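Local coordinates for BH1974 protein (Bacillus halodurans, PDB 3ON5) that probably assists maturation of molybdenum-containing xanthine dehydrogenase, as a member of the XdhC/CoxI family with a Rossmann-type domain, at residues 315-320 with 331-336. Sequence-based numbering, arbitrary orientation.
Sequences SPVGLS and ISIVAQ
In the Rossmann domain, the loop that follows strand 313-314 runs back over the helix it leads into, and Val317, Gly318 and Leu319 lie against Ser332, Ile333, Ala335 and Gln336. The CA atoms of Gly318 and Ile333 are the nearest such pair across the contact, 4.0 Å apart. Lacking a side chain, Gly318 lets the loop backbone come close to the helix, and glycine readily adopts its positive phi of 80°. The extended Gln336 side chain, CG anti to the backbone N (chi1 -168°), is long enough to reach over this glycine, and its OE1 accepts from Gly318 N at 2.8 Å, with the donor above the amide plane. OE1 also bonds to Tyr290 OH, which helps fix the amide's position. Ser332 meets Leu319 twice. Its short hydroxyl bonds a loop carbonyl directly from the helix, OG donating to Leu319 O at 2.7 Å on an in-plane lone pair, whereas its carbonyl O accepts a longer bond from Leu319 N (3.3 Å) and the helical one from Gln336 N, on opposite faces. Apolar branches flank these polar links: the short Ala335 side chain lets Leu319 CD1 lie close against the helix, 3.7 Å from Ala335 CB, and Val317 CG1 packs on Ile333 CG1 at 3.9 Å. Val317 and Ile333 also touch Leu267 of strand 265-268, Ile333 meets Leu214 of helix 211-221, and Leu319 and Ala335 pack on Ile321 and Ile331, respectively, of a second subunit.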
ATOM      1  N   SER A 315     -28.796 -27.208  21.501  1.00 74.49           N
ATOM      2  CA  SER A 315     -27.751 -27.825  22.310  1.00 75.23           C
ATOM      3  C   SER A 315     -27.523 -29.233  21.771  1.00 81.89           C
ATOM      4  O   SER A 315     -28.488 -29.996  21.693  1.00 83.68           O
ATOM      5  CB  SER A 315     -28.072 -27.817  23.801  1.00 78.75           C
ATOM      6  OG  SER A 315     -26.897 -28.041  24.569  1.00 83.94           O
ATOM      7  N   PRO A 316     -26.297 -29.550  21.266  1.00 77.84           N
ATOM      8  CA  PRO A 316     -25.065 -28.732  21.291  1.00 74.79           C
ATOM      9  C   PRO A 316     -25.184 -27.547  20.337  1.00 73.95           C
ATOM     10  O   PRO A 316     -25.919 -27.590  19.337  1.00 74.59           O
ATOM     11  CB  PRO A 316     -23.967 -29.725  20.867  1.00 77.77           C
ATOM     12  CG  PRO A 316     -24.571 -31.083  21.048  1.00 85.14           C
ATOM     13  CD  PRO A 316     -26.015 -30.884  20.712  1.00 81.16           C
ATOM     14  N   VAL A 317     -24.510 -26.462  20.687  1.00 64.98           N
ATOM     15  CA  VAL A 317     -24.643 -25.253  19.912  1.00 61.56           C
ATOM     16  C   VAL A 317     -23.783 -25.375  18.610  1.00 66.36           C
ATOM     17  O   VAL A 317     -22.795 -26.118  18.573  1.00 67.37           O
ATOM     18  CB  VAL A 317     -24.288 -24.031  20.785  1.00 61.86           C
ATOM     19  CG1 VAL A 317     -22.797 -23.923  21.072  1.00 60.54           C
ATOM     20  CG2 VAL A 317     -24.833 -22.752  20.188  1.00 59.65           C
ATOM     21  N   GLY A 318     -24.252 -24.705  17.553  1.00 61.23           N
ATOM     22  CA  GLY A 318     -23.612 -24.687  16.248  1.00 60.47           C
ATOM     23  C   GLY A 318     -23.878 -25.900  15.376  1.00 66.99           C
ATOM     24  O   GLY A 318     -24.389 -26.929  15.846  1.00 69.12           O
ATOM     25  N   LEU A 319     -23.498 -25.791  14.089  1.00 62.41           N
ATOM     26  CA  LEU A 319     -23.620 -26.877  13.117  1.00 64.20           C
ATOM     27  C   LEU A 319     -22.658 -28.008  13.479  1.00 70.88           C
ATOM     28  O   LEU A 319     -21.602 -27.743  14.084  1.00 69.62           O
ATOM     29  CB  LEU A 319     -23.357 -26.382  11.687  1.00 62.97           C
ATOM     30  CG  LEU A 319     -24.212 -25.225  11.178  1.00 64.76           C
ATOM     31  CD1 LEU A 319     -23.916 -24.975   9.723  1.00 64.01           C
ATOM     32  CD2 LEU A 319     -25.701 -25.504  11.354  1.00 66.95           C
ATOM     33  N   SER A 320     -23.020 -29.269  13.177  1.00 69.88           N
ATOM     34  CA  SER A 320     -22.101 -30.314  13.604  1.00 71.56           C
ATOM     35  C   SER A 320     -21.060 -30.514  12.524  1.00 75.75           C
ATOM     36  O   SER A 320     -21.296 -31.200  11.526  1.00 78.13           O
ATOM     37  CB  SER A 320     -22.817 -31.608  13.958  1.00 78.27           C
ATOM     38  OG  SER A 320     -21.910 -32.398  14.712  1.00 90.72           O
ATOM     39  N   ILE A 331     -17.010 -20.382  14.627  1.00 48.73           N
ATOM     40  CA  ILE A 331     -17.421 -20.462  13.218  1.00 48.82           C
ATOM     41  C   ILE A 331     -18.710 -21.250  13.139  1.00 56.39           C
ATOM     42  O   ILE A 331     -19.652 -20.811  12.485  1.00 56.85           O
ATOM     43  CB  ILE A 331     -16.323 -21.076  12.299  1.00 52.90           C
ATOM     44  CG1 ILE A 331     -15.126 -20.118  12.073  1.00 51.99           C
ATOM     45  CG2 ILE A 331     -16.893 -21.550  10.962  1.00 54.61           C
ATOM     46  CD1 ILE A 331     -15.311 -18.892  11.184  1.00 52.09           C
ATOM     47  N   SER A 332     -18.754 -22.393  13.842  1.00 55.50           N
ATOM     48  CA  SER A 332     -19.887 -23.312  13.912  1.00 56.45           C
ATOM     49  C   SER A 332     -21.156 -22.590  14.385  1.00 58.37           C
ATOM     50  O   SER A 332     -22.223 -22.787  13.804  1.00 58.46           O
ATOM     51  CB  SER A 332     -19.547 -24.462  14.848  1.00 61.52           C
ATOM     52  OG  SER A 332     -20.643 -25.346  14.954  1.00 76.59           O
ATOM     53  N   ILE A 333     -21.023 -21.708  15.385  1.00 52.77           N
ATOM     54  CA  ILE A 333     -22.153 -20.985  15.952  1.00 51.37           C
ATOM     55  C   ILE A 333     -22.619 -19.918  14.962  1.00 54.19           C
ATOM     56  O   ILE A 333     -23.815 -19.851  14.697  1.00 55.10           O
ATOM     57  CB  ILE A 333     -21.806 -20.384  17.345  1.00 53.02           C
ATOM     58  CG1 ILE A 333     -21.465 -21.507  18.355  1.00 54.04           C
ATOM     59  CG2 ILE A 333     -22.967 -19.542  17.869  1.00 52.16           C
ATOM     60  CD1 ILE A 333     -20.691 -21.054  19.535  1.00 55.06           C
ATOM     61  N   VAL A 334     -21.697 -19.117  14.394  1.00 48.52           N
ATOM     62  CA  VAL A 334     -22.049 -18.045  13.446  1.00 46.00           C
ATOM     63  C   VAL A 334     -22.692 -18.679  12.182  1.00 49.47           C
ATOM     64  O   VAL A 334     -23.707 -18.161  11.707  1.00 48.34           O
ATOM     65  CB  VAL A 334     -20.857 -17.129  13.104  1.00 47.87           C
ATOM     66  CG1 VAL A 334     -21.307 -15.996  12.205  1.00 46.71           C
ATOM     67  CG2 VAL A 334     -20.262 -16.539  14.374  1.00 46.93           C
ATOM     68  N   ALA A 335     -22.170 -19.838  11.715  1.00 47.08           N
ATOM     69  CA  ALA A 335     -22.734 -20.625  10.602  1.00 47.56           C
ATOM     70  C   ALA A 335     -24.202 -20.977  10.887  1.00 52.68           C
ATOM     71  O   ALA A 335     -25.073 -20.690  10.062  1.00 52.23           O
ATOM     72  CB  ALA A 335     -21.916 -21.885  10.387  1.00 49.57           C
ATOM     73  N   GLN A 336     -24.481 -21.494  12.103  1.00 50.46           N
ATOM     74  CA  GLN A 336     -25.832 -21.821  12.574  1.00 51.23           C
ATOM     75  C   GLN A 336     -26.721 -20.585  12.618  1.00 54.07           C
ATOM     76  O   GLN A 336     -27.889 -20.673  12.260  1.00 56.31           O
ATOM     77  CB  GLN A 336     -25.778 -22.457  13.968  1.00 53.27           C
ATOM     78  CG  GLN A 336     -27.095 -23.087  14.422  1.00 56.85           C
ATOM     79  CD  GLN A 336     -26.888 -23.854  15.687  1.00 69.20           C
ATOM     80  OE1 GLN A 336     -26.482 -23.309  16.708  1.00 62.61           O
ATOM     81  NE2 GLN A 336     -27.108 -25.148  15.640  1.00 70.42           N
TER